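Local coordinates for protein GntR family transcriptional regulator (Streptococcus agalactiae, PDB 7B5T) that binds DNA as a GntR-family transcription factor, recognising bipartite motifs through a molecular-ruler architecture, and carries a TrkA-C domain that binds c-di-AMP, at residues Y140-S145 and D200-M205; G156-W161 and T207-R212. All coordinates share one frame; numbering follows the deposited sequence.

Contact 1: residues Y140-S145 and D200-M205; sequences YEIIVS and DVYARM
In the TrkA-C (RCK_C) domain, strand 140-143, at the edge of the antiparallel sheet within this chain, is covered by the closing helix 201-209, and Tyr-140 and Ile-142 of the strand meet Val-201, Tyr-202 and Met-205 of the helix. Strand 140-143 and helix 201-205 run nearly parallel, their axes 19° apart and 9.4 Å at closest approach. Tyr-202 is the central side chain, lying against both Tyr-140 and Ile-142. With CG anti to the backbone N (chi1 -167°), its ring reaches toward the strand between Tyr-140 and Ile-142. Its edge is directed at the face of Tyr-140 in an offset edge-to-face pair, the centroids 5.7 Å apart and the planes at 74°. Tyr-202 CB sits over the centre of the same Tyr-140 face in a CH-pi contact, while Val-201 CG2 touches Tyr-140 CE2 at 3.6 Å. One face of the Tyr-202 ring takes the methyl CG2 of Ile-142, which lies off-centre toward the rim, 3.5 Å from Tyr-202 CZ. The other branch of the isoleucine serves Met-205, a selenomethionine whose chain is bent at chi2 and chi3: Ile-142 CD1 lies 3.7 Å from Met-205 CE. The hydroxyl Tyr-202 OH makes a weak hydrogen bond of 3.4 Å to Glu-141 O. A third subunit packs Gln-127 on Tyr-202 and Thr-128 on Tyr-140. The association is thus mainly apolar and aromatic: the phenol's polar end lies beside the strand backbone, joined to it by no more than a weak bond, and its ring stays among hydrophobic groups.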
ATOM      1  N   TYR A 140      29.163   6.338 -12.167  1.00111.03           N
ATOM      2  CA  TYR A 140      28.208   6.194 -11.080  1.00108.84           C
ATOM      3  C   TYR A 140      28.662   7.014  -9.880  1.00117.44           C
ATOM      4  O   TYR A 140      29.810   7.458  -9.786  1.00116.29           O
ATOM      5  CB  TYR A 140      28.047   4.743 -10.619  1.00106.69           C
ATOM      6  CG  TYR A 140      27.475   3.762 -11.600  1.00110.00           C
ATOM      7  CD1 TYR A 140      26.115   3.740 -11.866  1.00105.71           C
ATOM      8  CD2 TYR A 140      28.278   2.808 -12.207  1.00118.46           C
ATOM      9  CE1 TYR A 140      25.575   2.828 -12.741  1.00107.47           C
ATOM     10  CE2 TYR A 140      27.748   1.891 -13.080  1.00115.37           C
ATOM     11  CZ  TYR A 140      26.397   1.905 -13.346  1.00112.66           C
ATOM     12  OH  TYR A 140      25.867   0.988 -14.222  1.00119.20           O
ATOM     13  N   GLU A 141      27.726   7.231  -8.958  1.00115.56           N
ATOM     14  CA  GLU A 141      28.002   7.921  -7.708  1.00117.59           C
ATOM     15  C   GLU A 141      27.302   7.200  -6.565  1.00119.01           C
ATOM     16  O   GLU A 141      26.088   6.989  -6.617  1.00122.53           O
ATOM     17  CB  GLU A 141      27.576   9.386  -7.785  1.00120.93           C
ATOM     18  CG  GLU A 141      27.827  10.168  -6.526  1.00130.27           C
ATOM     19  CD  GLU A 141      27.441  11.613  -6.690  1.00131.69           C
ATOM     20  OE1 GLU A 141      26.497  11.892  -7.460  1.00128.81           O
ATOM     21  OE2 GLU A 141      28.087  12.471  -6.052  1.00137.03           O
ATOM     22  N   ILE A 142      28.065   6.817  -5.542  1.00114.27           N
ATOM     23  CA  ILE A 142      27.493   6.257  -4.326  1.00119.73           C
ATOM     24  C   ILE A 142      27.726   7.260  -3.212  1.00126.27           C
ATOM     25  O   ILE A 142      28.663   8.066  -3.255  1.00122.58           O
ATOM     26  CB  ILE A 142      28.064   4.882  -3.904  1.00124.30           C
ATOM     27  CG1 ILE A 142      29.596   4.918  -3.817  1.00122.52           C
ATOM     28  CG2 ILE A 142      27.540   3.770  -4.806  1.00119.84           C
ATOM     29  CD1 ILE A 142      30.182   3.835  -2.924  1.00129.67           C
ATOM     30  N   ILE A 143      26.870   7.197  -2.201  1.00129.42           N
ATOM     31  CA  ILE A 143      26.941   8.090  -1.056  1.00128.00           C
ATOM     32  C   ILE A 143      27.335   7.207   0.122  1.00133.92           C
ATOM     33  O   ILE A 143      26.572   6.321   0.525  1.00140.54           O
ATOM     34  CB  ILE A 143      25.594   8.805  -0.837  1.00127.06           C
ATOM     35  CG1 ILE A 143      25.069   9.386  -2.159  1.00121.83           C
ATOM     36  CG2 ILE A 143      25.736   9.960   0.117  1.00127.92           C
ATOM     37  CD1 ILE A 143      23.597   9.808  -2.124  1.00123.96           C
ATOM     38  N   VAL A 144      28.517   7.453   0.694  1.00133.17           N
ATOM     39  CA  VAL A 144      29.044   6.611   1.770  1.00140.39           C
ATOM     40  C   VAL A 144      28.261   6.947   3.046  1.00145.00           C
ATOM     41  O   VAL A 144      28.512   7.950   3.711  1.00145.34           O
ATOM     42  CB  VAL A 144      30.559   6.749   1.950  1.00144.27           C
ATOM     43  CG1 VAL A 144      30.997   8.180   2.225  1.00144.02           C
ATOM     44  CG2 VAL A 144      31.060   5.806   3.045  1.00143.91           C
ATOM     45  N   SER A 145      27.296   6.095   3.372  1.00158.92           N
ATOM     46  CA  SER A 145      26.344   6.378   4.434  1.00165.24           C
ATOM     47  C   SER A 145      26.902   6.015   5.817  1.00182.46           C
ATOM     48  O   SER A 145      28.055   5.592   5.968  1.00175.82           O
ATOM     49  CB  SER A 145      25.033   5.652   4.136  1.00161.40           C
ATOM     50  OG  SER A 145      24.148   5.718   5.235  1.00172.90           O
ATOM     51  N   ASP A 200      26.995  -3.955 -13.009  1.00125.11           N
ATOM     52  CA  ASP A 200      26.856  -4.377 -11.618  1.00117.14           C
ATOM     53  C   ASP A 200      27.874  -3.778 -10.643  1.00117.27           C
ATOM     54  O   ASP A 200      27.910  -4.202  -9.483  1.00108.90           O
ATOM     55  CB  ASP A 200      26.850  -5.898 -11.546  1.00108.78           C
ATOM     56  CG  ASP A 200      25.620  -6.484 -12.208  1.00123.83           C
ATOM     57  OD1 ASP A 200      24.741  -5.693 -12.618  1.00132.04           O
ATOM     58  OD2 ASP A 200      25.523  -7.724 -12.308  1.00123.51           O
ATOM     59  N   VAL A 201      28.716  -2.832 -11.069  1.00122.86           N
ATOM     60  CA  VAL A 201      29.719  -2.318 -10.135  1.00119.29           C
ATOM     61  C   VAL A 201      29.084  -1.469  -9.041  1.00117.03           C
ATOM     62  O   VAL A 201      29.606  -1.406  -7.921  1.00115.85           O
ATOM     63  CB  VAL A 201      30.815  -1.524 -10.875  1.00113.43           C
ATOM     64  CG1 VAL A 201      31.538  -2.411 -11.872  1.00116.21           C
ATOM     65  CG2 VAL A 201      30.234  -0.286 -11.546  1.00107.53           C
ATOM     66  N   TYR A 202      27.963  -0.801  -9.331  1.00117.66           N
ATOM     67  CA  TYR A 202      27.267  -0.050  -8.292  1.00114.80           C
ATOM     68  C   TYR A 202      26.837  -0.983  -7.164  1.00110.38           C
ATOM     69  O   TYR A 202      27.032  -0.681  -5.980  1.00108.51           O
ATOM     70  CB  TYR A 202      26.064   0.682  -8.885  1.00108.95           C
ATOM     71  CG  TYR A 202      25.452   1.729  -7.972  1.00109.24           C
ATOM     72  CD1 TYR A 202      24.722   1.387  -6.837  1.00115.85           C
ATOM     73  CD2 TYR A 202      25.617   3.077  -8.259  1.00109.70           C
ATOM     74  CE1 TYR A 202      24.175   2.367  -6.019  1.00114.57           C
ATOM     75  CE2 TYR A 202      25.079   4.055  -7.454  1.00113.04           C
ATOM     76  CZ  TYR A 202      24.358   3.701  -6.337  1.00120.21           C
ATOM     77  OH  TYR A 202      23.825   4.688  -5.539  1.00114.31           O
ATOM     78  N   ALA A 203      26.232  -2.118  -7.521  1.00109.30           N
ATOM     79  CA  ALA A 203      25.877  -3.123  -6.526  1.00109.18           C
ATOM     80  C   ALA A 203      27.100  -3.560  -5.727  1.00107.10           C
ATOM     81  O   ALA A 203      27.048  -3.654  -4.495  1.00111.92           O
ATOM     82  CB  ALA A 203      25.222  -4.325  -7.206  1.00111.16           C
ATOM     83  N   ARG A 204      28.212  -3.842  -6.414  1.00116.60           N
ATOM     84  CA  ARG A 204      29.417  -4.269  -5.711  1.00112.48           C
ATOM     85  C   ARG A 204      29.939  -3.174  -4.788  1.00111.26           C
ATOM     86  O   ARG A 204      30.369  -3.455  -3.663  1.00112.29           O
ATOM     87  CB  ARG A 204      30.494  -4.690  -6.711  1.00115.84           C
ATOM     88  CG  ARG A 204      30.151  -5.942  -7.510  1.00115.02           C
ATOM     89  CD  ARG A 204      31.305  -6.340  -8.411  1.00107.25           C
ATOM     90  NE  ARG A 204      30.916  -7.289  -9.449  1.00 96.24           N
ATOM     91  CZ  ARG A 204      30.719  -6.938 -10.715  1.00102.18           C
ATOM     92  NH1 ARG A 204      30.875  -5.673 -11.073  1.00 98.66           N
ATOM     93  NH2 ARG A 204      30.370  -7.843 -11.622  1.00104.18           N
HETATM   94  N   MSE A 205      29.904  -1.923  -5.242  1.00106.92           N
HETATM   95  CA  MSE A 205      30.335  -0.790  -4.433  1.00110.69           C
HETATM   96  C   MSE A 205      29.390  -0.582  -3.270  1.00119.50           C
HETATM   97  O   MSE A 205      29.818  -0.213  -2.174  1.00124.09           O
HETATM   98  CB  MSE A 205      30.411   0.479  -5.276  1.00111.71           C
HETATM   99  CG  MSE A 205      31.563   0.487  -6.258  1.00122.25           C
HETATM  100 SE   MSE A 205      33.260   0.878  -5.389  1.00126.92          SE
HETATM  101  CE  MSE A 205      32.987   2.781  -5.066  1.00116.18           C
TER

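Contact 2: residues G156-W161 and T207-R212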
ATOM      1  N   GLY A 156      44.676   2.351  -2.115  1.00162.80           N
ATOM      2  CA  GLY A 156      45.586   1.270  -2.441  1.00159.10           C
ATOM      3  C   GLY A 156      45.504   0.152  -1.428  1.00165.82           C
ATOM      4  O   GLY A 156      45.486  -1.029  -1.783  1.00163.08           O
ATOM      5  N   GLU A 157      45.400   0.519  -0.154  1.00168.63           N
ATOM      6  CA  GLU A 157      45.301  -0.445   0.924  1.00177.27           C
ATOM      7  C   GLU A 157      43.960  -1.167   0.932  1.00174.06           C
ATOM      8  O   GLU A 157      43.853  -2.242   1.532  1.00185.06           O
ATOM      9  CB  GLU A 157      45.490   0.306   2.240  1.00187.81           C
ATOM     10  CG  GLU A 157      46.890   0.869   2.425  1.00194.91           C
ATOM     11  CD  GLU A 157      47.027   1.671   3.705  1.00196.66           C
ATOM     12  OE1 GLU A 157      45.993   1.948   4.350  1.00189.66           O
ATOM     13  OE2 GLU A 157      48.172   2.003   4.075  1.00200.26           O
ATOM     14  N   LEU A 158      42.942  -0.605   0.274  1.00169.67           N
ATOM     15  CA  LEU A 158      41.606  -1.188   0.271  1.00159.95           C
ATOM     16  C   LEU A 158      41.381  -2.251  -0.791  1.00150.42           C
ATOM     17  O   LEU A 158      40.449  -3.050  -0.644  1.00153.96           O
ATOM     18  CB  LEU A 158      40.561  -0.086   0.104  1.00156.15           C
ATOM     19  CG  LEU A 158      40.413   0.638   1.441  1.00160.31           C
ATOM     20  CD1 LEU A 158      39.366   1.730   1.374  1.00157.95           C
ATOM     21  CD2 LEU A 158      40.098  -0.361   2.574  1.00162.83           C
ATOM     22  N   ASN A 159      42.216  -2.308  -1.827  1.00148.16           N
ATOM     23  CA  ASN A 159      42.039  -3.264  -2.920  1.00143.76           C
ATOM     24  C   ASN A 159      40.616  -3.190  -3.481  1.00137.46           C
ATOM     25  O   ASN A 159      39.906  -4.191  -3.588  1.00129.85           O
ATOM     26  CB  ASN A 159      42.381  -4.683  -2.459  1.00141.83           C
ATOM     27  CG  ASN A 159      43.875  -4.935  -2.427  1.00147.14           C
ATOM     28  OD1 ASN A 159      44.509  -5.111  -3.465  1.00144.75           O
ATOM     29  ND2 ASN A 159      44.448  -4.946  -1.231  1.00151.30           N
ATOM     30  N   VAL A 160      40.194  -1.964  -3.809  1.00141.99           N
ATOM     31  CA  VAL A 160      38.827  -1.732  -4.281  1.00131.07           C
ATOM     32  C   VAL A 160      38.542  -2.506  -5.568  1.00128.94           C
ATOM     33  O   VAL A 160      37.542  -3.228  -5.665  1.00117.47           O
ATOM     34  CB  VAL A 160      38.568  -0.222  -4.457  1.00127.55           C
ATOM     35  CG1 VAL A 160      39.703   0.446  -5.231  1.00137.63           C
ATOM     36  CG2 VAL A 160      37.234   0.012  -5.149  1.00122.63           C
ATOM     37  N   TRP A 161      39.414  -2.373  -6.575  1.00134.28           N
ATOM     38  CA  TRP A 161      39.138  -2.960  -7.887  1.00124.75           C
ATOM     39  C   TRP A 161      39.009  -4.477  -7.828  1.00125.85           C
ATOM     40  O   TRP A 161      38.255  -5.066  -8.613  1.00122.30           O
ATOM     41  CB  TRP A 161      40.229  -2.575  -8.880  1.00117.83           C
ATOM     42  CG  TRP A 161      39.925  -3.015 -10.279  1.00117.23           C
ATOM     43  CD1 TRP A 161      39.256  -2.307 -11.235  1.00110.25           C
ATOM     44  CD2 TRP A 161      40.268  -4.273 -10.878  1.00112.43           C
ATOM     45  NE1 TRP A 161      39.167  -3.040 -12.394  1.00101.93           N
ATOM     46  CE2 TRP A 161      39.778  -4.252 -12.199  1.00104.32           C
ATOM     47  CE3 TRP A 161      40.943  -5.412 -10.425  1.00111.80           C
ATOM     48  CZ2 TRP A 161      39.944  -5.323 -13.072  1.00107.49           C
ATOM     49  CZ3 TRP A 161      41.103  -6.476 -11.294  1.00103.41           C
ATOM     50  CH2 TRP A 161      40.610  -6.422 -12.602  1.00108.82           C
ATOM     51  N   THR A 207      27.493  -3.056  -1.660  1.00114.36           N
ATOM     52  CA  THR A 207      27.772  -4.085  -0.661  1.00111.62           C
ATOM     53  C   THR A 207      29.118  -3.855   0.015  1.00116.51           C
ATOM     54  O   THR A 207      29.273  -4.117   1.212  1.00116.74           O
ATOM     55  CB  THR A 207      27.732  -5.478  -1.305  1.00115.47           C
ATOM     56  OG1 THR A 207      26.560  -5.606  -2.121  1.00122.65           O
ATOM     57  CG2 THR A 207      27.709  -6.569  -0.236  1.00119.07           C
ATOM     58  N   TYR A 208      30.101  -3.355  -0.739  1.00121.19           N
ATOM     59  CA  TYR A 208      31.447  -3.207  -0.202  1.00125.14           C
ATOM     60  C   TYR A 208      31.572  -2.017   0.748  1.00126.38           C
ATOM     61  O   TYR A 208      32.194  -2.138   1.805  1.00132.50           O
ATOM     62  CB  TYR A 208      32.442  -3.105  -1.360  1.00125.74           C
ATOM     63  CG  TYR A 208      33.885  -3.039  -0.936  1.00124.97           C
ATOM     64  CD1 TYR A 208      34.657  -1.917  -1.186  1.00128.64           C
ATOM     65  CD2 TYR A 208      34.485  -4.126  -0.317  1.00128.11           C
ATOM     66  CE1 TYR A 208      35.987  -1.876  -0.818  1.00136.74           C
ATOM     67  CE2 TYR A 208      35.801  -4.089   0.070  1.00127.35           C
ATOM     68  CZ  TYR A 208      36.550  -2.964  -0.181  1.00138.20           C
ATOM     69  OH  TYR A 208      37.870  -2.931   0.202  1.00138.97           O
ATOM     70  N   PHE A 209      31.004  -0.857   0.394  1.00125.69           N
ATOM     71  CA  PHE A 209      31.166   0.357   1.198  1.00133.14           C
ATOM     72  C   PHE A 209      30.002   0.697   2.134  1.00140.75           C
ATOM     73  O   PHE A 209      30.256   1.051   3.288  1.00141.70           O
ATOM     74  CB  PHE A 209      31.458   1.574   0.308  1.00129.29           C
ATOM     75  CG  PHE A 209      32.908   1.709  -0.094  1.00127.58           C
ATOM     76  CD1 PHE A 209      33.870   2.056   0.847  1.00130.51           C
ATOM     77  CD2 PHE A 209      33.304   1.524  -1.407  1.00126.69           C
ATOM     78  CE1 PHE A 209      35.203   2.195   0.485  1.00134.18           C
ATOM     79  CE2 PHE A 209      34.635   1.660  -1.774  1.00130.48           C
ATOM     80  CZ  PHE A 209      35.584   1.995  -0.827  1.00132.49           C
ATOM     81  N   ASN A 210      28.742   0.665   1.689  1.00136.85           N
ATOM     82  CA  ASN A 210      27.638   1.092   2.556  1.00141.18           C
ATOM     83  C   ASN A 210      26.952  -0.094   3.224  1.00143.22           C
ATOM     84  O   ASN A 210      25.737  -0.073   3.473  1.00145.36           O
ATOM     85  CB  ASN A 210      26.635   1.952   1.780  1.00141.42           C
ATOM     86  CG  ASN A 210      27.245   3.207   1.162  1.00142.14           C
ATOM     87  OD1 ASN A 210      28.120   3.839   1.734  1.00145.92           O
ATOM     88  ND2 ASN A 210      26.716   3.600  -0.003  1.00145.03           N
ATOM     89  N   LEU A 211      27.725  -1.115   3.592  1.00145.94           N
ATOM     90  CA  LEU A 211      27.175  -2.316   4.205  1.00148.10           C
ATOM     91  C   LEU A 211      28.288  -3.020   4.969  1.00158.41           C
ATOM     92  O   LEU A 211      29.361  -3.266   4.411  1.00155.62           O
ATOM     93  CB  LEU A 211      26.580  -3.211   3.102  1.00136.31           C
ATOM     94  CG  LEU A 211      25.155  -3.019   2.574  1.00120.29           C
ATOM     95  CD1 LEU A 211      25.192  -2.042   1.414  1.00128.74           C
ATOM     96  CD2 LEU A 211      24.623  -4.354   2.052  1.00100.62           C
ATOM     97  N   ARG A 212      28.044  -3.300   6.247  1.00170.84           N
ATOM     98  CA  ARG A 212      29.028  -3.960   7.103  1.00174.75           C
ATOM     99  C   ARG A 212      28.865  -5.476   7.052  1.00174.37           C
ATOM    100  O   ARG A 212      29.779  -6.194   6.656  1.00178.69           O
ATOM    101  CB  ARG A 212      28.907  -3.469   8.548  1.00180.62           C
ATOM    102  CG  ARG A 212      29.350  -2.030   8.769  1.00187.62           C
ATOM    103  CD  ARG A 212      29.573  -1.758  10.252  1.00192.06           C
ATOM    104  NE  ARG A 212      30.678  -2.551  10.785  1.00194.36           N
ATOM    105  CZ  ARG A 212      31.873  -2.061  11.097  1.00197.54           C
ATOM    106  NH1 ARG A 212      32.818  -2.863  11.572  1.00198.71           N
ATOM    107  NH2 ARG A 212      32.123  -0.767  10.957  1.00201.39           N
TER
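Tyr-208, in the last turn of helix 201-209, meets the backbone of Leu-158 through its hydroxyl, which donates a hydrogen bond of 2.7 Å from Tyr-208 OH to Leu-158 O. The first torsion of Tyr-208 is close to 180°, which swings the phenol out from the helix toward segment 156-161. The C=O...donor angle is 136°, and the hydroxyl is tilted 27° from the carbonyl plane. Alongside this bond, Leu-158 CB approaches Tyr-208 OH to 3.9 Å, the two side chains crossing at a slant, and Val-160 CA comes within 4.5 Å of Tyr-208 CE1. The accepting carbonyl belongs to the junction between helices 155-158 and 160-164 of the TrkA-C domain, where Asn-159 has positive phi and occupies the N-cap position of the second helix without making a capping bond. Asn-159 and Trp-161 both contact c-di-AMP in a ligand-bound structure of this protein, so the phenol is hydrogen-bonded to the carbonyl just before a ligand-binding residue. In the ligand-free chain, Trp-161 NE1 is hydrogen-bonded to Ser-180 O of a third subunit, and Asn-159 packs on Asp-63 of a second subunit. Phe-209 follows, with CD1 of the preceding Tyr-208 over one face of its ring, offset toward the rim. Leu-158 CD1 lies at the edge of the Phe-209 ring, near its plane, 4.3 Å from Phe-209 CE1. His-150 of the same chain adds a further ring to this group, its plane nearly perpendicular to that of Phe-209.

Helix 201-209 serves both contacts: its first turns cover strand 140-143 in contact 1, and its last turn reaches the junction of helices 155-158 and 160-164 in contact 2. The centres of the contacts lie 10 Å apart. Among the pairs that join them, Asn-210 OD1 is 2.9 Å from Ser-145 N, a probable hydrogen bond just beyond the ends of helix and strand, and Met-205 SE packs 4.1 Å from Val-160 CG2. Ile-168, another c-di-AMP-binding residue, has its side chain about 4 Å (nearest atoms) from those of both Met-205 and Val-160. The helix therefore connects strand 140-143 with elements that bind the nucleotide, and both contacts also touch a second subunit.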